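Local structure of glycosyl hydrolase, family 31/fibronectin type III domain protein (Clostridium perfringens, 4LKS) at residues Ala43-Asp47 with Glu48-Trp52; Leu123-Arg126 with Gly127-Ile131; Ser100-Asn103 with Glu104-Thr107. The protein binds galactose as a calcium-containing CBM32 module of a family 31 glycoside hydrolase, probably for recognition of galactose-bearing carbohydrates by the enzyme. All blocks are in the same frame, centred on the assembly; numbering follows the deposited sequence.

Contact 1: residues Ala43-Asp47 with Glu48-Trp52. With CA (calcium ion), chain C.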
ATOM      1  N   ALA A  43      -4.645  -7.087   0.911  1.00  8.54           N
ATOM      2  CA  ALA A  43      -4.069  -5.935   0.232  1.00  9.11           C
ATOM      3  C   ALA A  43      -3.554  -6.303  -1.145  1.00 11.27           C
ATOM      4  O   ALA A  43      -3.305  -5.409  -1.965  1.00  9.85           O
ATOM      5  CB  ALA A  43      -2.936  -5.337   1.056  1.00  9.58           C
ATOM      6  N   VAL A  44      -3.353  -7.595  -1.408  1.00  9.19           N
ATOM      7  CA  VAL A  44      -2.738  -7.940  -2.695  1.00  8.86           C
ATOM      8  C   VAL A  44      -3.449  -9.104  -3.357  1.00  9.15           C
ATOM      9  O   VAL A  44      -2.832  -9.921  -4.043  1.00 10.48           O
ATOM     10  CB  VAL A  44      -1.220  -8.216  -2.582  1.00  8.77           C
ATOM     11  CG1 VAL A  44      -0.445  -6.912  -2.372  1.00 11.09           C
ATOM     12  CG2 VAL A  44      -0.930  -9.205  -1.464  1.00 10.70           C
ATOM     13  N   ASP A  45      -4.764  -9.161  -3.167  1.00 10.23           N
ATOM     14  CA  ASP A  45      -5.553 -10.262  -3.725  1.00 10.40           C
ATOM     15  C   ASP A  45      -6.275  -9.907  -5.030  1.00 10.31           C
ATOM     16  O   ASP A  45      -7.113 -10.685  -5.522  1.00 14.04           O
ATOM     17  CB  ASP A  45      -6.550 -10.797  -2.688  1.00 11.00           C
ATOM     18  CG  ASP A  45      -7.572  -9.763  -2.259  1.00 10.36           C
ATOM     19  OD1 ASP A  45      -7.509  -8.594  -2.707  1.00  9.00           O
ATOM     20  OD2 ASP A  45      -8.463 -10.139  -1.458  1.00 11.23           O
ATOM     21  N   GLY A  46      -5.955  -8.747  -5.598  1.00  9.85           N
ATOM     22  CA  GLY A  46      -6.586  -8.314  -6.839  1.00 11.94           C
ATOM     23  C   GLY A  46      -8.062  -7.958  -6.710  1.00 10.98           C
ATOM     24  O   GLY A  46      -8.756  -7.788  -7.725  1.00 14.70           O
ATOM     25  N   ASP A  47      -8.536  -7.826  -5.475  1.00 10.84           N
ATOM     26  CA  ASP A  47      -9.957  -7.615  -5.191  1.00 10.74           C
ATOM     27  C   ASP A  47     -10.192  -6.250  -4.553  1.00 10.64           C
ATOM     28  O   ASP A  47      -9.691  -5.965  -3.444  1.00 10.93           O
ATOM     29  CB  ASP A  47     -10.436  -8.730  -4.265  1.00  9.21           C
ATOM     30  CG  ASP A  47     -11.931  -8.816  -4.153  1.00 11.04           C
ATOM     31  OD1 ASP A  47     -12.655  -7.866  -4.531  1.00 11.05           O
ATOM     32  OD2 ASP A  47     -12.377  -9.872  -3.670  1.00 10.26           O
ATOM     33  N   GLU A  48     -10.949  -5.395  -5.238  1.00 10.46           N
ATOM     34  CA  GLU A  48     -11.192  -4.041  -4.749  1.00 11.25           C
ATOM     35  C   GLU A  48     -12.087  -4.006  -3.511  1.00 11.09           C
ATOM     36  O   GLU A  48     -12.122  -3.005  -2.797  1.00 14.37           O
ATOM     37  CB  GLU A  48     -11.816  -3.171  -5.847  1.00 12.50           C
ATOM     38  CG  GLU A  48     -11.090  -3.218  -7.177  1.00 13.40           C
ATOM     39  CD  GLU A  48     -11.536  -4.368  -8.085  1.00 18.80           C
ATOM     40  OE1 GLU A  48     -12.178  -5.338  -7.606  1.00 15.16           O
ATOM     41  OE2 GLU A  48     -11.231  -4.292  -9.297  1.00 22.25           O
ATOM     42  N   ASN A  49     -12.793  -5.103  -3.249  1.00 10.12           N
ATOM     43  CA  ASN A  49     -13.767  -5.143  -2.158  1.00  9.87           C
ATOM     44  C   ASN A  49     -13.229  -5.630  -0.823  1.00 12.29           C
ATOM     45  O   ASN A  49     -13.924  -5.571   0.191  1.00 14.74           O
ATOM     46  CB  ASN A  49     -14.979  -5.994  -2.548  1.00 11.87           C
ATOM     47  CG  ASN A  49     -15.856  -5.297  -3.551  1.00 13.46           C
ATOM     48  OD1 ASN A  49     -16.050  -4.085  -3.462  1.00 15.58           O
ATOM     49  ND2 ASN A  49     -16.362  -6.044  -4.534  1.00 14.24           N
ATOM     50  N   THR A  50     -12.002  -6.127  -0.825  1.00 11.11           N
ATOM     51  CA  THR A  50     -11.390  -6.610   0.401  1.00 10.58           C
ATOM     52  C   THR A  50     -10.277  -5.647   0.791  1.00 11.61           C
ATOM     53  O   THR A  50      -9.639  -5.043  -0.070  1.00 12.44           O
ATOM     54  CB  THR A  50     -10.797  -8.013   0.223  1.00 10.55           C
ATOM     55  OG1 THR A  50      -9.792  -7.967  -0.792  1.00 11.35           O
ATOM     56  CG2 THR A  50     -11.886  -9.022  -0.188  1.00 12.06           C
ATOM     57  N   ILE A  51     -10.039  -5.500   2.087  1.00  9.99           N
ATOM     58  CA  ILE A  51      -8.992  -4.593   2.538  1.00 11.29           C
ATOM     59  C   ILE A  51      -8.137  -5.185   3.631  1.00 10.27           C
ATOM     60  O   ILE A  51      -8.591  -6.031   4.405  1.00  9.98           O
ATOM     61  CB  ILE A  51      -9.554  -3.261   3.078  1.00 10.52           C
ATOM     62  CG1 ILE A  51     -10.400  -3.489   4.334  1.00 10.70           C
ATOM     63  CG2 ILE A  51     -10.351  -2.528   2.001  1.00 12.97           C
ATOM     64  CD1 ILE A  51     -10.851  -2.201   5.000  1.00 13.65           C
ATOM     65  N   TRP A  52      -6.883  -4.752   3.675  1.00  9.55           N
ATOM     66  CA  TRP A  52      -6.108  -4.840   4.907  1.00  8.13           C
ATOM     67  C   TRP A  52      -6.440  -3.597   5.719  1.00  8.73           C
ATOM     68  O   TRP A  52      -6.539  -2.503   5.157  1.00  8.71           O
ATOM     69  CB  TRP A  52      -4.606  -4.877   4.608  1.00  9.73           C
ATOM     70  CG  TRP A  52      -3.777  -4.583   5.831  1.00  9.34           C
ATOM     71  CD1 TRP A  52      -3.766  -5.288   6.999  1.00 10.35           C
ATOM     72  CD2 TRP A  52      -2.850  -3.501   6.007  1.00  9.14           C
ATOM     73  NE1 TRP A  52      -2.897  -4.715   7.894  1.00 10.56           N
ATOM     74  CE2 TRP A  52      -2.315  -3.621   7.310  1.00 10.15           C
ATOM     75  CE3 TRP A  52      -2.415  -2.449   5.191  1.00  9.28           C
ATOM     76  CZ2 TRP A  52      -1.367  -2.722   7.820  1.00  9.69           C
ATOM     77  CZ3 TRP A  52      -1.462  -1.555   5.699  1.00 11.56           C
ATOM     78  CH2 TRP A  52      -0.954  -1.702   7.000  1.00 11.43           C
TER
HETATM   79 CA    CA C 201      -8.196  -6.371  -1.756  0.63  9.62          CA
HETATM   80  O   HOH W   1     -15.216  -8.675  -4.586  1.00 11.73           O
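D45 and T50 meet through side chains that share a first torsion. In each, the outer group stands between the backbone N and the carbonyl carbon: chi1 is 63° for CG of D45 and 60° for OG1 of T50. This turns the carboxylate and the hydroxyl toward one another, and they approach from opposite directions. T50 OG1 donates to D45 OD2 at 2.6 Å, using the syn lone pair of that oxygen. The other carboxylate oxygen, D45 OD1, binds the calcium ion at 2.5 Å. OG1 of T50 also binds the metal, and the backbone O of T50 joins it, so this threonine grips the ion twice. The backbone O of D47 makes the shortest of the four calcium bonds from this loop, at 2.3 Å. N42 O and A160 O complete the site.

The loop is a calcium-binding loop of an F5/8 type C (discoidin-like) beta-sandwich, the fold of CBM32 modules. It contains an Asx turn, in which D47 N donates to D45 OD1 from above the carboxylate plane. A type I beta turn from D47 to T50 follows, closed by a weak bond from T50 N to D47 O. The D47 carboxylate braces this turn from outside the metal site. Its OD1 takes the N-H of N49 at 3.0 Å, 48° out of the carboxylate plane. A water bridges the same OD1 to N49 ND2, which ties the two polar ends together. The calcium would probably offset the charge of the D45 carboxylate. At the base of the loop, A43 CB packs on W52 CB at 4.0 Å. The W52 ring leads away from there, and its NE1 donates to S33 O.

Contact 2: residues Leu123-Arg126 with Gly127-Ile131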
ATOM      1  N   LEU A 123      -9.362  10.553   0.254  1.00 14.16           N
ATOM      2  CA  LEU A 123      -8.439  10.873  -0.832  1.00 13.13           C
ATOM      3  C   LEU A 123      -9.193  11.520  -1.994  1.00 15.23           C
ATOM      4  O   LEU A 123     -10.358  11.197  -2.250  1.00 17.71           O
ATOM      5  CB  LEU A 123      -7.676   9.629  -1.306  1.00 15.72           C
ATOM      6  CG  LEU A 123      -6.637   9.057  -0.341  1.00 14.11           C
ATOM      7  CD1 LEU A 123      -5.895   7.909  -1.016  1.00 23.12           C
ATOM      8  CD2 LEU A 123      -5.654  10.129   0.064  1.00 16.01           C
ATOM      9  N   ALA A 124      -8.532  12.448  -2.677  1.00 14.65           N
ATOM     10  CA  ALA A 124      -9.113  13.116  -3.841  1.00 13.84           C
ATOM     11  C   ALA A 124      -9.363  12.111  -4.960  1.00 18.28           C
ATOM     12  O   ALA A 124     -10.390  12.162  -5.647  1.00 19.68           O
ATOM     13  CB  ALA A 124      -8.204  14.229  -4.317  1.00 18.48           C
ATOM     14  N   ASN A 125      -8.411  11.203  -5.148  1.00 14.32           N
ATOM     15  CA  ASN A 125      -8.547  10.140  -6.128  1.00 13.73           C
ATOM     16  C   ASN A 125      -8.992   8.894  -5.392  1.00 11.42           C
ATOM     17  O   ASN A 125      -8.209   8.305  -4.639  1.00 14.02           O
ATOM     18  CB  ASN A 125      -7.204   9.907  -6.829  1.00 12.10           C
ATOM     19  CG  ASN A 125      -7.245   8.777  -7.844  1.00 14.11           C
ATOM     20  OD1 ASN A 125      -8.289   8.185  -8.109  1.00 16.35           O
ATOM     21  ND2 ASN A 125      -6.093   8.477  -8.423  1.00 14.13           N
ATOM     22  N   ARG A 126     -10.257   8.509  -5.583  1.00 13.80           N
ATOM     23  CA  ARG A 126     -10.810   7.333  -4.912  1.00 16.38           C
ATOM     24  C   ARG A 126     -10.456   6.048  -5.645  1.00 13.01           C
ATOM     25  O   ARG A 126     -10.790   4.947  -5.183  1.00 13.99           O
ATOM     26  CB  ARG A 126     -12.337   7.431  -4.769  1.00 14.85           C
ATOM     27  CG  ARG A 126     -12.833   8.566  -3.875  1.00 26.70           C
ATOM     28  CD  ARG A 126     -12.362   8.424  -2.433  1.00 23.37           C
ATOM     29  NE  ARG A 126     -12.844   7.206  -1.774  1.00 30.40           N
ATOM     30  CZ  ARG A 126     -13.890   7.155  -0.951  1.00 36.50           C
ATOM     31  NH1 ARG A 126     -14.590   8.252  -0.688  1.00 32.59           N
ATOM     32  NH2 ARG A 126     -14.243   6.004  -0.394  1.00 36.09           N
ATOM     33  N   GLY A 127      -9.793   6.182  -6.788  1.00 13.37           N
ATOM     34  CA  GLY A 127      -9.335   5.022  -7.537  1.00 13.31           C
ATOM     35  C   GLY A 127      -7.856   4.748  -7.320  1.00 10.58           C
ATOM     36  O   GLY A 127      -7.318   5.022  -6.250  1.00 11.45           O
ATOM     37  N   TYR A 128      -7.195   4.191  -8.330  1.00 11.07           N
ATOM     38  CA  TYR A 128      -5.784   3.835  -8.188  1.00  8.21           C
ATOM     39  C   TYR A 128      -4.908   5.077  -8.161  1.00 11.16           C
ATOM     40  O   TYR A 128      -4.935   5.889  -9.086  1.00 12.04           O
ATOM     41  CB  TYR A 128      -5.342   2.871  -9.307  1.00 10.02           C
ATOM     42  CG  TYR A 128      -6.079   1.548  -9.258  1.00  9.46           C
ATOM     43  CD1 TYR A 128      -5.652   0.522  -8.435  1.00 10.14           C
ATOM     44  CD2 TYR A 128      -7.220   1.339 -10.026  1.00 11.58           C
ATOM     45  CE1 TYR A 128      -6.334  -0.689  -8.377  1.00 11.01           C
ATOM     46  CE2 TYR A 128      -7.903   0.140  -9.983  1.00 14.05           C
ATOM     47  CZ  TYR A 128      -7.457  -0.871  -9.160  1.00 13.19           C
ATOM     48  OH  TYR A 128      -8.149  -2.062  -9.110  1.00 15.60           O
ATOM     49  N   ASN A 129      -4.138   5.219  -7.087  1.00  9.21           N
ATOM     50  CA  ASN A 129      -3.208   6.333  -6.923  1.00 10.23           C
ATOM     51  C   ASN A 129      -1.796   5.856  -7.278  1.00  9.12           C
ATOM     52  O   ASN A 129      -1.197   5.091  -6.528  1.00  9.34           O
ATOM     53  CB  ASN A 129      -3.212   6.814  -5.457  1.00  7.84           C
ATOM     54  CG  ASN A 129      -4.410   7.688  -5.100  1.00  8.24           C
ATOM     55  OD1 ASN A 129      -4.248   8.890  -4.818  1.00 11.23           O
ATOM     56  ND2 ASN A 129      -5.604   7.098  -5.078  1.00 10.52           N
ATOM     57  N   PRO A 130      -1.259   6.281  -8.430  1.00  8.46           N
ATOM     58  CA  PRO A 130       0.071   5.806  -8.820  1.00  8.56           C
ATOM     59  C   PRO A 130       1.203   6.464  -8.043  1.00  9.95           C
ATOM     60  O   PRO A 130       1.157   7.652  -7.718  1.00 11.35           O
ATOM     61  CB  PRO A 130       0.164   6.176 -10.307  1.00  9.58           C
ATOM     62  CG  PRO A 130      -0.801   7.299 -10.470  1.00 19.47           C
ATOM     63  CD  PRO A 130      -1.923   7.022  -9.517  1.00 11.22           C
ATOM     64  N   ILE A 131       2.209   5.659  -7.744  1.00  8.93           N
ATOM     65  CA  ILE A 131       3.424   6.079  -7.049  1.00  9.25           C
ATOM     66  C   ILE A 131       4.616   5.549  -7.837  1.00  8.92           C
ATOM     67  O   ILE A 131       4.850   4.339  -7.867  1.00  9.13           O
ATOM     68  CB  ILE A 131       3.457   5.511  -5.606  1.00  6.78           C
ATOM     69  CG1 ILE A 131       2.265   6.034  -4.789  1.00  8.62           C
ATOM     70  CG2 ILE A 131       4.783   5.857  -4.926  1.00 10.07           C
ATOM     71  CD1 ILE A 131       2.068   5.326  -3.468  1.00  9.19           C
TER
HETATM   72  O   HOH W   2      -5.640  11.207  -4.097  1.00 15.37           O
HETATM   73  O   HOH W   3      -3.738   9.986  -8.015  1.00 27.66           O
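The side-chain amide of N129 reaches back to the backbone of N125. N129 ND2 donates to N125 O at 2.9 Å, and the bond is nearly straight at 165°. The acceptor lies close to the amide plane of N129, but the donor sits above the carbonyl plane of N125. A second acceptor, G127 O, takes the same nitrogen at 2.9 Å. Two backbone carbonyls thus fix the rotation of this buried amide.

The N125 amide works in the other direction along the chain. Its CG is anti to the backbone N (chi1 178°), which carries the amide out over the following residues. There OD1 accepts from G127 N at 2.8 Å, and ND2 reaches Y128 O in a weak bond. The two amides approach from opposite directions, with planes 29° apart.

Two waters form the next layer. One accepts from N125 N and donates to N129 OD1 at 2.8 Å. The other accepts from N125 ND2 and reaches N129 OD1 weakly. L123 CD1 lies beside N129 ND2 at 4.2 Å.

Further out, L123 N donates to H91 ND1, and R126 O accepts from Q85 NE2. The Y128 OH is hydrogen-bonded to E161. Backbone bonds from N129 to Y81 start the pairing with strand 73-82. The OD1 of N125 accepting from the N-H two residues on is an Asx turn, here leading from a loop into edge strand 129-138 of the beta-sandwich.

Contact 3: residues Ser100-Asn103 with Glu104-Thr107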
ATOM      1  N   SER A 100      13.678  -4.659  -0.590  1.00  7.64           N
ATOM      2  CA  SER A 100      14.823  -5.503  -0.270  1.00  8.77           C
ATOM      3  C   SER A 100      14.845  -6.764  -1.107  1.00  9.77           C
ATOM      4  O   SER A 100      13.846  -7.118  -1.750  1.00  9.45           O
ATOM      5  CB  SER A 100      14.845  -5.850   1.218  1.00 11.36           C
ATOM      6  OG  SER A 100      13.790  -6.716   1.546  1.00 12.26           O
ATOM      7  N   LEU A 101      15.996  -7.430  -1.108  1.00 10.35           N
ATOM      8  CA  LEU A 101      16.118  -8.722  -1.750  1.00 11.57           C
ATOM      9  C   LEU A 101      15.919  -9.861  -0.765  1.00 12.09           C
ATOM     10  O   LEU A 101      15.735 -11.009  -1.183  1.00 14.53           O
ATOM     11  CB  LEU A 101      17.491  -8.839  -2.410  1.00 11.53           C
ATOM     12  CG  LEU A 101      17.721  -7.849  -3.551  1.00 15.21           C
ATOM     13  CD1 LEU A 101      19.197  -7.740  -3.892  1.00 23.07           C
ATOM     14  CD2 LEU A 101      16.925  -8.263  -4.778  1.00 17.17           C
ATOM     15  N   ASP A 102      15.928  -9.553   0.534  1.00 11.84           N
ATOM     16  CA  ASP A 102      15.990 -10.614   1.554  1.00 14.35           C
ATOM     17  C   ASP A 102      15.085 -10.431   2.776  1.00 13.37           C
ATOM     18  O   ASP A 102      15.177 -11.207   3.738  1.00 15.30           O
ATOM     19  CB  ASP A 102      17.436 -10.780   2.029  1.00 14.38           C
ATOM     20  CG  ASP A 102      17.968  -9.540   2.724  1.00 17.54           C
ATOM     21  OD1 ASP A 102      17.249  -8.512   2.813  1.00 13.00           O
ATOM     22  OD2 ASP A 102      19.127  -9.591   3.189  1.00 20.61           O
ATOM     23  N   ASN A 103      14.217  -9.417   2.746  1.00 11.12           N
ATOM     24  CA  ASN A 103      13.331  -9.104   3.877  1.00 10.85           C
ATOM     25  C   ASN A 103      14.109  -8.749   5.152  1.00 15.91           C
ATOM     26  O   ASN A 103      13.576  -8.832   6.258  1.00 17.09           O
ATOM     27  CB  ASN A 103      12.345 -10.257   4.143  1.00 13.35           C
ATOM     28  CG  ASN A 103      11.168  -9.851   5.013  1.00 12.76           C
ATOM     29  OD1 ASN A 103      10.644  -8.744   4.897  1.00 13.33           O
ATOM     30  ND2 ASN A 103      10.747 -10.753   5.901  1.00 17.75           N
ATOM     31  N   GLU A 104      15.369  -8.353   5.000  1.00 15.00           N
ATOM     32  CA  GLU A 104      16.190  -8.009   6.161  1.00 15.48           C
ATOM     33  C   GLU A 104      16.957  -6.712   5.961  1.00 17.16           C
ATOM     34  O   GLU A 104      17.093  -5.912   6.892  1.00 21.63           O
ATOM     35  CB  GLU A 104      17.181  -9.136   6.466  1.00 20.99           C
ATOM     36  CG  GLU A 104      16.551 -10.435   6.952  1.00 24.91           C
ATOM     37  CD  GLU A 104      17.577 -11.543   7.148  1.00 48.31           C
ATOM     38  OE1 GLU A 104      17.186 -12.728   7.118  1.00 49.00           O
ATOM     39  OE2 GLU A 104      18.771 -11.227   7.333  1.00 44.90           O
ATOM     40  N   ASN A 105      17.483  -6.518   4.758  1.00 14.83           N
ATOM     41  CA  ASN A 105      18.313  -5.357   4.473  1.00 16.58           C
ATOM     42  C   ASN A 105      17.675  -4.441   3.442  1.00 14.52           C
ATOM     43  O   ASN A 105      17.739  -4.679   2.234  1.00 20.59           O
ATOM     44  CB  ASN A 105      19.710  -5.799   4.050  1.00 24.62           C
ATOM     45  CG  ASN A 105      20.410  -6.594   5.134  1.00 20.18           C
ATOM     46  OD1 ASN A 105      20.832  -6.041   6.156  1.00 27.84           O
ATOM     47  ND2 ASN A 105      20.518  -7.902   4.931  1.00 22.62           N
ATOM     48  N   TRP A 106      17.069  -3.379   3.949  1.00 12.52           N
ATOM     49  CA  TRP A 106      16.202  -2.520   3.170  1.00  9.78           C
ATOM     50  C   TRP A 106      16.889  -1.299   2.581  1.00 10.19           C
ATOM     51  O   TRP A 106      17.774  -0.691   3.190  1.00 11.57           O
ATOM     52  CB  TRP A 106      15.045  -2.039   4.051  1.00  9.23           C
ATOM     53  CG  TRP A 106      14.241  -3.157   4.625  1.00 10.44           C
ATOM     54  CD1 TRP A 106      14.410  -3.756   5.842  1.00 11.41           C
ATOM     55  CD2 TRP A 106      13.137  -3.828   4.004  1.00  9.76           C
ATOM     56  NE1 TRP A 106      13.486  -4.748   6.015  1.00 13.14           N
ATOM     57  CE2 TRP A 106      12.691  -4.816   4.899  1.00  9.91           C
ATOM     58  CE3 TRP A 106      12.485  -3.690   2.772  1.00 10.10           C
ATOM     59  CZ2 TRP A 106      11.623  -5.665   4.604  1.00 11.56           C
ATOM     60  CZ3 TRP A 106      11.428  -4.528   2.484  1.00 11.69           C
ATOM     61  CH2 TRP A 106      11.005  -5.499   3.392  1.00 10.87           C
ATOM     62  N   THR A 107      16.434  -0.928   1.397  1.00 11.06           N
ATOM     63  CA  THR A 107      16.792   0.320   0.769  1.00  8.98           C
ATOM     64  C   THR A 107      15.578   1.221   0.859  1.00  9.24           C
ATOM     65  O   THR A 107      14.474   0.818   0.464  1.00 10.02           O
ATOM     66  CB  THR A 107      17.120   0.111  -0.713  1.00 10.18           C
ATOM     67  OG1 THR A 107      18.211  -0.814  -0.837  1.00 12.39           O
ATOM     68  CG2 THR A 107      17.483   1.435  -1.371  1.00 12.48           C
TER
HETATM   69  O   HOH W   4      18.368  -6.417   0.153  1.00 15.08           O
HETATM   70  O   HOH W   5      13.088  -6.879   8.086  1.00 19.69           O
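The connection between strands 95-100 and 107-113 is the loop of a beta hairpin, built round the carboxylate of D102 and the hydroxyl of S100. D102 OD1 accepts two backbone N-H groups. N105 N comes at 2.8 Å on the syn side, close to the carboxylate plane and nearly straight at 170°. E104 N comes at 2.9 Å from well above that plane. The E104 bond reaches two residues on, as in an Asx turn. D102 OD2 takes N105 ND2 at 2.8 Å through its syn lone pair, and the bond lies near the amide plane of N105. Three bonds therefore fix the carboxylate, and its two oxygens grip N105 by both backbone and side chain.

S100 forms an ST motif, with OG accepting from N103 N at 3.0 Å. The chi1 of 69° sets OG between the backbone N and the carbonyl carbon, which also places it over one face of the W106 ring. There OG sits 3.3 Å above the ring plane, offset toward the rim. S100 CB makes a CH-pi contact with the six-membered ring, 3.9 Å from its centroid. N103 OD1 meets the ring at its edge, near CZ2, with the amide plane almost perpendicular to the ring. One water links N103 O to W106 NE1, and another links L101 N to N105 O.

W106 also makes a cation-pi contact with R142. The side chains of W106 and N103 touch Y140 of strand 140-148 and T67 of strand 64-70, so the loop folds back on neighbouring strands of the five-stranded sheet that holds its own two.

Overall arrangement
All three contacts centre on loops of one beta-sandwich, contact 2 running into a strand. Contacts 1 and 2 are partly buried, and contact 3 is a surface contact. Contacts 1 and 2 touch: E48 CG packs on Y128 OH at 3.7 Å. Their centres are 15 Å apart, and both lead into strands of the four-stranded sheet, 52-53 and 129-138. Contact 3 joins strands of the five-stranded sheet. It lies about 27 Å from contact 2, centre to centre, on the opposite side of the chain's centre. An aspartate or asparagine organises each loop. In contact 1 the loop closes round calcium, in contact 2 through neutral amides and water, and in contact 3 through a carboxylate and a tryptophan face.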